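Local coordinates for protein putative N-acetylmuramoyl-L-alanine amidase (Enterococcus phage phiM1EF22, PDB 7D55) that probably binds the enterococcal cell wall as the tetrameric cell-binding domain of a phage endolysin, a putative N-acetylmuramoyl-L-alanine amidase, at residues D47-R50 with G54-I57; P8-T13 with N19-T24. All coordinates share one frame; numbering follows the deposited sequence.

Contact 1: residues D47-R50 with G54-I57; sequences DIYR and GKDI
Tyr49, near the end of helix 39-53, lays its ring against the backbone of Lys55-Ile57, the loop that turns back along the helix. With CG anti to the backbone N (chi1 -176°), the ring leaves the helix toward this loop. Its CB approaches Ile57 CB, and the next atom comes closer still: Tyr49 CG is 3.6 Å from Ile57 CB. On one flank CD2 and CE2 run along Ile57 CG1, with Tyr49 CD2 3.7 Å from Ile57 CG1. On the other, CD1 and CE1 meet the Lys55 carbonyl, whose O lies at the ring edge and in its plane, Lys55 O being 3.3 Å from Tyr49 CD1. Ile57 CA stands over one face, offset toward the rim and 3.6 Å from the centroid of the Tyr49 ring, a CH-pi contact. The hydroxyl reaches past the loop: Tyr49 OH bonds to Asn52 OD1 of the third subunit, and Lys55 NZ to the backbone O of that same Asn52. The ring thus belongs both to this turn and to the tetramer interface, where Met1 of the second subunit also packs on it.

The turn itself starts at the C-terminus of the helix. Gly54 leaves helical geometry with a positive phi, and its N donates to Arg50 O at 2.8 Å, an i to i+4 bond. Past it, Arg50 CA directs its hydrogen at Lys55 O, which is buried here and has no conventional hydrogen-bond partner.

The Arg50 chain, bent at chi3, brings its guanidinium beside Asp56. Arg50 NE donates to Asp56 OD1 at 2.9 Å in a salt bridge, nearly straight at 168°. OD1 sits at the guanidinium edge and in its plane, while the carboxylate is turned almost perpendicular to that plane; NH2 adds a weak bond to the same oxygen.

Contact 2: residues P8-T13 with N19-T24; sequences PINSKT and NGDAWT
Pro8-Ile9 and Ala22-Trp23 run antiparallel, with Ile9 and Ala22 as a hydrogen-bonded pair and Pro8 and Trp23 as the non-hydrogen-bonded pair beside it. Ile9 N donates to Ala22 O at 2.9 Å and Ala22 N to Ile9 O at 3.1 Å. Asp21 and Ala22 both face Ile9, a classic beta bulge where strand 22-28 begins beside strand 3-9. Gly20 CA makes a CA-H...O contact with Ile9 O at 3.4 Å, bringing the two backbones close together.

The bulge residue Asp21 turns its carboxylate onto the loop after Ile9. Asp21 OD1 takes the Ser11 N-H on its syn lone pair, with Ser11 N 2.8 Å away and the bond practically straight (177°). Ser11 OG lies 2.5 Å from Asp21 OD2, so short that its exact length is doubtful. Ser11 chi1 of 64° puts OG between its own N and carbonyl carbon, on the side of Asp21 OD2. A water spans Asn10 OD1 and, weakly, Asp21 OD1. Asn10 OD1 also accepts from Lys12 N, in its carbonyl plane, closing an Asx turn, and from Thr13 N, above that plane.

Pro8 lies alongside Trp23, with Pro8 CG over one face of the six-membered ring, 3.9 Å from its centroid, as a CH-pi contact. Ile9 CG2 rests near Ala22 CB, 4.2 Å away, and against Thr24.

How the contacts relate
From the N terminus, strand 3-9 runs along the sheet to the end where contact 2 closes the loop between it and strand 22-28, its antiparallel neighbour. The chain then completes strands 22-28 and 33-36 and enters helix 39-53. Contact 1 closes the loop after that helix, which leads to strand 59-60, paired parallel with strand 3-9 on its other side. The two closures follow in series, neither nested nor crossed. They lie on opposite sides of the chain's centre, centres about 28 Å apart. Contact 1 adjoins two other subunits, whereas no other chain of the tetramer touches the segments of contact 2.

Contact 1: residues D47-R50 with G54-I57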
ATOM      1  N   ASP A  47      -6.376  16.729   2.281  1.00 12.76           N
ATOM      2  CA  ASP A  47      -5.393  17.415   3.116  1.00 13.24           C
ATOM      3  C   ASP A  47      -4.139  16.570   3.307  1.00 11.64           C
ATOM      4  O   ASP A  47      -3.015  17.067   3.172  1.00 12.82           O
ATOM      5  CB  ASP A  47      -6.016  17.750   4.471  1.00 17.94           C
ATOM      6  CG  ASP A  47      -5.170  18.726   5.282  1.00 23.36           C
ATOM      7  OD1 ASP A  47      -5.088  19.904   4.872  1.00 25.70           O
ATOM      8  OD2 ASP A  47      -4.593  18.324   6.323  1.00 24.90           O
ATOM      9  N   ILE A  48      -4.310  15.287   3.626  1.00 10.13           N
ATOM     10  CA  ILE A  48      -3.153  14.426   3.850  1.00  9.60           C
ATOM     11  C   ILE A  48      -2.360  14.271   2.564  1.00  9.39           C
ATOM     12  O   ILE A  48      -1.125  14.324   2.570  1.00 10.52           O
ATOM     13  CB  ILE A  48      -3.589  13.063   4.416  1.00 10.65           C
ATOM     14  CG1 ILE A  48      -4.217  13.227   5.806  1.00 11.67           C
ATOM     15  CG2 ILE A  48      -2.399  12.100   4.472  1.00 12.31           C
ATOM     16  CD1 ILE A  48      -4.972  11.996   6.249  1.00 14.19           C
ATOM     17  N   TYR A  49      -3.052  14.079   1.441  1.00  9.63           N
ATOM     18  CA  TYR A  49      -2.341  13.956   0.175  1.00  9.83           C
ATOM     19  C   TYR A  49      -1.520  15.211  -0.103  1.00 10.65           C
ATOM     20  O   TYR A  49      -0.348  15.130  -0.493  1.00 12.39           O
ATOM     21  CB  TYR A  49      -3.321  13.681  -0.967  1.00  7.97           C
ATOM     22  CG  TYR A  49      -2.637  13.437  -2.292  1.00  8.87           C
ATOM     23  CD1 TYR A  49      -2.167  14.494  -3.059  1.00  9.33           C
ATOM     24  CD2 TYR A  49      -2.453  12.145  -2.769  1.00  9.65           C
ATOM     25  CE1 TYR A  49      -1.532  14.282  -4.265  1.00 10.59           C
ATOM     26  CE2 TYR A  49      -1.826  11.924  -3.980  1.00  9.85           C
ATOM     27  CZ  TYR A  49      -1.373  13.002  -4.722  1.00 11.50           C
ATOM     28  OH  TYR A  49      -0.751  12.804  -5.922  1.00 13.33           O
ATOM     29  N   ARG A  50      -2.124  16.383   0.098  1.00 10.97           N
ATOM     30  CA  ARG A  50      -1.421  17.634  -0.158  1.00 13.39           C
ATOM     31  C   ARG A  50      -0.222  17.797   0.769  1.00 12.85           C
ATOM     32  O   ARG A  50       0.841  18.258   0.340  1.00 12.81           O
ATOM     33  CB  ARG A  50      -2.382  18.813  -0.022  1.00 17.36           C
ATOM     34  CG  ARG A  50      -1.860  20.107  -0.637  1.00 21.85           C
ATOM     35  CD  ARG A  50      -2.874  21.226  -0.499  1.00 25.62           C
ATOM     36  NE  ARG A  50      -4.140  20.877  -1.135  1.00 28.56           N
ATOM     37  CZ  ARG A  50      -5.257  20.575  -0.475  1.00 29.99           C
ATOM     38  NH1 ARG A  50      -5.265  20.576   0.852  1.00 30.34           N
ATOM     39  NH2 ARG A  50      -6.364  20.268  -1.146  1.00 29.35           N
ATOM     40  N   GLY A  54       2.500  18.009  -1.931  1.00 18.18           N
ATOM     41  CA  GLY A  54       2.640  19.369  -2.407  1.00 18.05           C
ATOM     42  C   GLY A  54       1.745  19.738  -3.567  1.00 19.32           C
ATOM     43  O   GLY A  54       1.945  20.798  -4.169  1.00 20.54           O
ATOM     44  N   LYS A  55       0.776  18.893  -3.908  1.00 19.09           N
ATOM     45  CA  LYS A  55      -0.215  19.201  -4.925  1.00 19.19           C
ATOM     46  C   LYS A  55      -1.500  18.465  -4.570  1.00 16.22           C
ATOM     47  O   LYS A  55      -1.525  17.621  -3.671  1.00 16.27           O
ATOM     48  CB  LYS A  55       0.271  18.820  -6.322  1.00 22.48           C
ATOM     49  CG  LYS A  55       0.733  17.389  -6.449  1.00 27.17           C
ATOM     50  CD  LYS A  55       0.994  17.050  -7.907  1.00 31.24           C
ATOM     51  CE  LYS A  55       2.315  16.339  -8.080  1.00 34.96           C
ATOM     52  NZ  LYS A  55       2.410  15.134  -7.217  1.00 36.87           N
ATOM     53  N   ASP A  56      -2.570  18.781  -5.292  1.00 15.42           N
ATOM     54  CA  ASP A  56      -3.875  18.197  -5.003  1.00 15.12           C
ATOM     55  C   ASP A  56      -3.967  16.753  -5.489  1.00 12.90           C
ATOM     56  O   ASP A  56      -3.393  16.379  -6.519  1.00 13.03           O
ATOM     57  CB  ASP A  56      -4.978  19.008  -5.682  1.00 18.29           C
ATOM     58  CG  ASP A  56      -5.169  20.375  -5.062  1.00 22.23           C
ATOM     59  OD1 ASP A  56      -4.564  20.650  -4.001  1.00 22.84           O
ATOM     60  OD2 ASP A  56      -5.931  21.179  -5.641  1.00 24.83           O
ATOM     61  N   ILE A  57      -4.729  15.945  -4.752  1.00 10.91           N
ATOM     62  CA  ILE A  57      -4.940  14.555  -5.184  1.00  9.50           C
ATOM     63  C   ILE A  57      -5.675  14.545  -6.519  1.00  9.27           C
ATOM     64  O   ILE A  57      -6.588  15.371  -6.735  1.00 11.19           O
ATOM     65  CB  ILE A  57      -5.720  13.764  -4.114  1.00  9.01           C
ATOM     66  CG1 ILE A  57      -5.757  12.268  -4.448  1.00  9.93           C
ATOM     67  CG2 ILE A  57      -7.136  14.329  -3.916  1.00 11.03           C
ATOM     68  CD1 ILE A  57      -6.410  11.433  -3.375  1.00 10.63           C
TER

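Contact 2: residues P8-T13 with N19-T24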
ATOM      1  N   PRO A   8     -21.465   5.140 -10.151  1.00  8.41           N
ATOM      2  CA  PRO A   8     -22.880   4.944  -9.799  1.00  8.77           C
ATOM      3  C   PRO A   8     -23.093   3.979  -8.638  1.00  8.94           C
ATOM      4  O   PRO A   8     -22.329   3.030  -8.418  1.00  9.30           O
ATOM      5  CB  PRO A   8     -23.495   4.384 -11.088  1.00  8.68           C
ATOM      6  CG  PRO A   8     -22.575   4.838 -12.170  1.00  7.35           C
ATOM      7  CD  PRO A   8     -21.201   4.766 -11.557  1.00  7.83           C
ATOM      8  N   ILE A   9     -24.195   4.211  -7.926  1.00  8.88           N
ATOM      9  CA  ILE A   9     -24.601   3.394  -6.792  1.00  9.11           C
ATOM     10  C   ILE A   9     -26.120   3.313  -6.797  1.00  9.51           C
ATOM     11  O   ILE A   9     -26.808   4.246  -7.222  1.00 10.11           O
ATOM     12  CB  ILE A   9     -24.051   3.959  -5.449  1.00 10.44           C
ATOM     13  CG1 ILE A   9     -24.371   3.029  -4.284  1.00 11.48           C
ATOM     14  CG2 ILE A   9     -24.612   5.342  -5.160  1.00 11.56           C
ATOM     15  CD1 ILE A   9     -23.612   3.372  -3.017  1.00 13.29           C
ATOM     16  N   ASN A  10     -26.644   2.176  -6.359  1.00 10.27           N
ATOM     17  CA  ASN A  10     -28.083   2.027  -6.190  1.00 12.63           C
ATOM     18  C   ASN A  10     -28.471   2.670  -4.863  1.00 13.53           C
ATOM     19  O   ASN A  10     -28.053   2.201  -3.801  1.00 14.78           O
ATOM     20  CB  ASN A  10     -28.441   0.543  -6.183  1.00 13.89           C
ATOM     21  CG  ASN A  10     -29.944   0.293  -6.170  1.00 15.35           C
ATOM     22  OD1 ASN A  10     -30.686   0.905  -5.400  1.00 15.02           O
ATOM     23  ND2 ASN A  10     -30.395  -0.627  -7.012  1.00 17.74           N
ATOM     24  N   SER A  11     -29.273   3.735  -4.926  1.00 13.82           N
ATOM     25  CA  SER A  11     -29.610   4.491  -3.721  1.00 16.40           C
ATOM     26  C   SER A  11     -30.504   3.716  -2.760  1.00 16.77           C
ATOM     27  O   SER A  11     -30.554   4.052  -1.568  1.00 18.22           O
ATOM     28  CB  SER A  11     -30.291   5.807  -4.099  1.00 17.88           C
ATOM     29  OG  SER A  11     -31.537   5.573  -4.738  1.00 19.92           O
ATOM     30  N   LYS A  12     -31.221   2.701  -3.242  1.00 14.93           N
ATOM     31  CA  LYS A  12     -32.111   1.942  -2.373  1.00 16.92           C
ATOM     32  C   LYS A  12     -31.439   0.742  -1.732  1.00 16.92           C
ATOM     33  O   LYS A  12     -31.900   0.283  -0.683  1.00 18.56           O
ATOM     34  CB  LYS A  12     -33.358   1.476  -3.137  1.00 20.43           C
ATOM     35  CG  LYS A  12     -34.196   2.603  -3.728  1.00 25.22           C
ATOM     36  CD  LYS A  12     -35.507   2.070  -4.296  1.00 30.49           C
ATOM     37  CE  LYS A  12     -35.909   2.794  -5.576  1.00 33.58           C
ATOM     38  NZ  LYS A  12     -36.672   4.044  -5.312  1.00 35.18           N
ATOM     39  N   THR A  13     -30.368   0.221  -2.328  1.00 16.27           N
ATOM     40  CA  THR A  13     -29.686  -0.947  -1.790  1.00 16.51           C
ATOM     41  C   THR A  13     -28.258  -0.688  -1.341  1.00 15.40           C
ATOM     42  O   THR A  13     -27.700  -1.532  -0.630  1.00 16.92           O
ATOM     43  CB  THR A  13     -29.676  -2.095  -2.815  1.00 16.51           C
ATOM     44  OG1 THR A  13     -28.882  -1.714  -3.945  1.00 15.92           O
ATOM     45  CG2 THR A  13     -31.090  -2.411  -3.280  1.00 17.58           C
ATOM     46  N   ASN A  19     -25.628   0.841 -13.630  1.00 11.92           N
ATOM     47  CA  ASN A  19     -26.723   1.758 -13.915  1.00 12.79           C
ATOM     48  C   ASN A  19     -27.371   2.284 -12.641  1.00 13.00           C
ATOM     49  O   ASN A  19     -28.585   2.487 -12.579  1.00 14.36           O
ATOM     50  CB  ASN A  19     -27.758   1.114 -14.828  1.00 15.02           C
ATOM     51  CG  ASN A  19     -28.519   2.143 -15.634  1.00 18.97           C
ATOM     52  OD1 ASN A  19     -28.128   3.320 -15.688  1.00 20.32           O
ATOM     53  ND2 ASN A  19     -29.613   1.724 -16.252  1.00 21.75           N
ATOM     54  N   GLY A  20     -26.563   2.508 -11.612  1.00 11.45           N
ATOM     55  CA  GLY A  20     -27.092   3.063 -10.382  1.00 10.22           C
ATOM     56  C   GLY A  20     -27.789   4.389 -10.619  1.00 12.08           C
ATOM     57  O   GLY A  20     -27.440   5.146 -11.524  1.00 13.55           O
ATOM     58  N   ASP A  21     -28.789   4.668  -9.787  1.00 11.52           N
ATOM     59  CA  ASP A  21     -29.575   5.882  -9.920  1.00 13.26           C
ATOM     60  C   ASP A  21     -28.961   7.067  -9.190  1.00 11.82           C
ATOM     61  O   ASP A  21     -29.489   8.181  -9.298  1.00 13.62           O
ATOM     62  CB  ASP A  21     -30.985   5.659  -9.381  1.00 16.04           C
ATOM     63  CG  ASP A  21     -30.994   5.381  -7.894  1.00 20.60           C
ATOM     64  OD1 ASP A  21     -30.262   4.477  -7.446  1.00 21.19           O
ATOM     65  OD2 ASP A  21     -31.721   6.081  -7.165  1.00 24.67           O
ATOM     66  N   ALA A  22     -27.883   6.850  -8.437  1.00 10.75           N
ATOM     67  CA  ALA A  22     -27.193   7.917  -7.733  1.00 10.10           C
ATOM     68  C   ALA A  22     -25.693   7.726  -7.928  1.00  8.99           C
ATOM     69  O   ALA A  22     -25.244   6.782  -8.592  1.00  9.04           O
ATOM     70  CB  ALA A  22     -27.632   7.983  -6.259  1.00 10.41           C
ATOM     71  N   TRP A  23     -24.911   8.636  -7.357  1.00  9.23           N
ATOM     72  CA  TRP A  23     -23.462   8.619  -7.502  1.00  9.22           C
ATOM     73  C   TRP A  23     -22.822   8.688  -6.130  1.00  9.11           C
ATOM     74  O   TRP A  23     -23.372   9.300  -5.210  1.00 10.98           O
ATOM     75  CB  TRP A  23     -22.973   9.804  -8.372  1.00  8.99           C
ATOM     76  CG  TRP A  23     -23.471   9.672  -9.770  1.00 10.15           C
ATOM     77  CD1 TRP A  23     -24.717   9.979 -10.228  1.00 11.40           C
ATOM     78  CD2 TRP A  23     -22.753   9.136 -10.884  1.00 10.75           C
ATOM     79  NE1 TRP A  23     -24.816   9.684 -11.572  1.00 12.52           N
ATOM     80  CE2 TRP A  23     -23.619   9.163 -11.994  1.00 10.59           C
ATOM     81  CE3 TRP A  23     -21.456   8.646 -11.056  1.00 10.71           C
ATOM     82  CZ2 TRP A  23     -23.230   8.715 -13.253  1.00 10.98           C
ATOM     83  CZ3 TRP A  23     -21.064   8.212 -12.323  1.00  9.80           C
ATOM     84  CH2 TRP A  23     -21.953   8.241 -13.397  1.00  8.45           C
ATOM     85  N   THR A  24     -21.661   8.043  -6.000  1.00  8.43           N
ATOM     86  CA  THR A  24     -20.850   8.145  -4.800  1.00  9.01           C
ATOM     87  C   THR A  24     -19.399   8.423  -5.164  1.00  8.53           C
ATOM     88  O   THR A  24     -18.898   7.993  -6.208  1.00  9.07           O
ATOM     89  CB  THR A  24     -20.901   6.880  -3.939  1.00 10.09           C
ATOM     90  OG1 THR A  24     -20.164   7.102  -2.723  1.00 11.27           O
ATOM     91  CG2 THR A  24     -20.312   5.679  -4.692  1.00 10.26           C
TER
HETATM   92  O   HOH W   1     -32.712   2.720  -6.811  1.00 46.90           O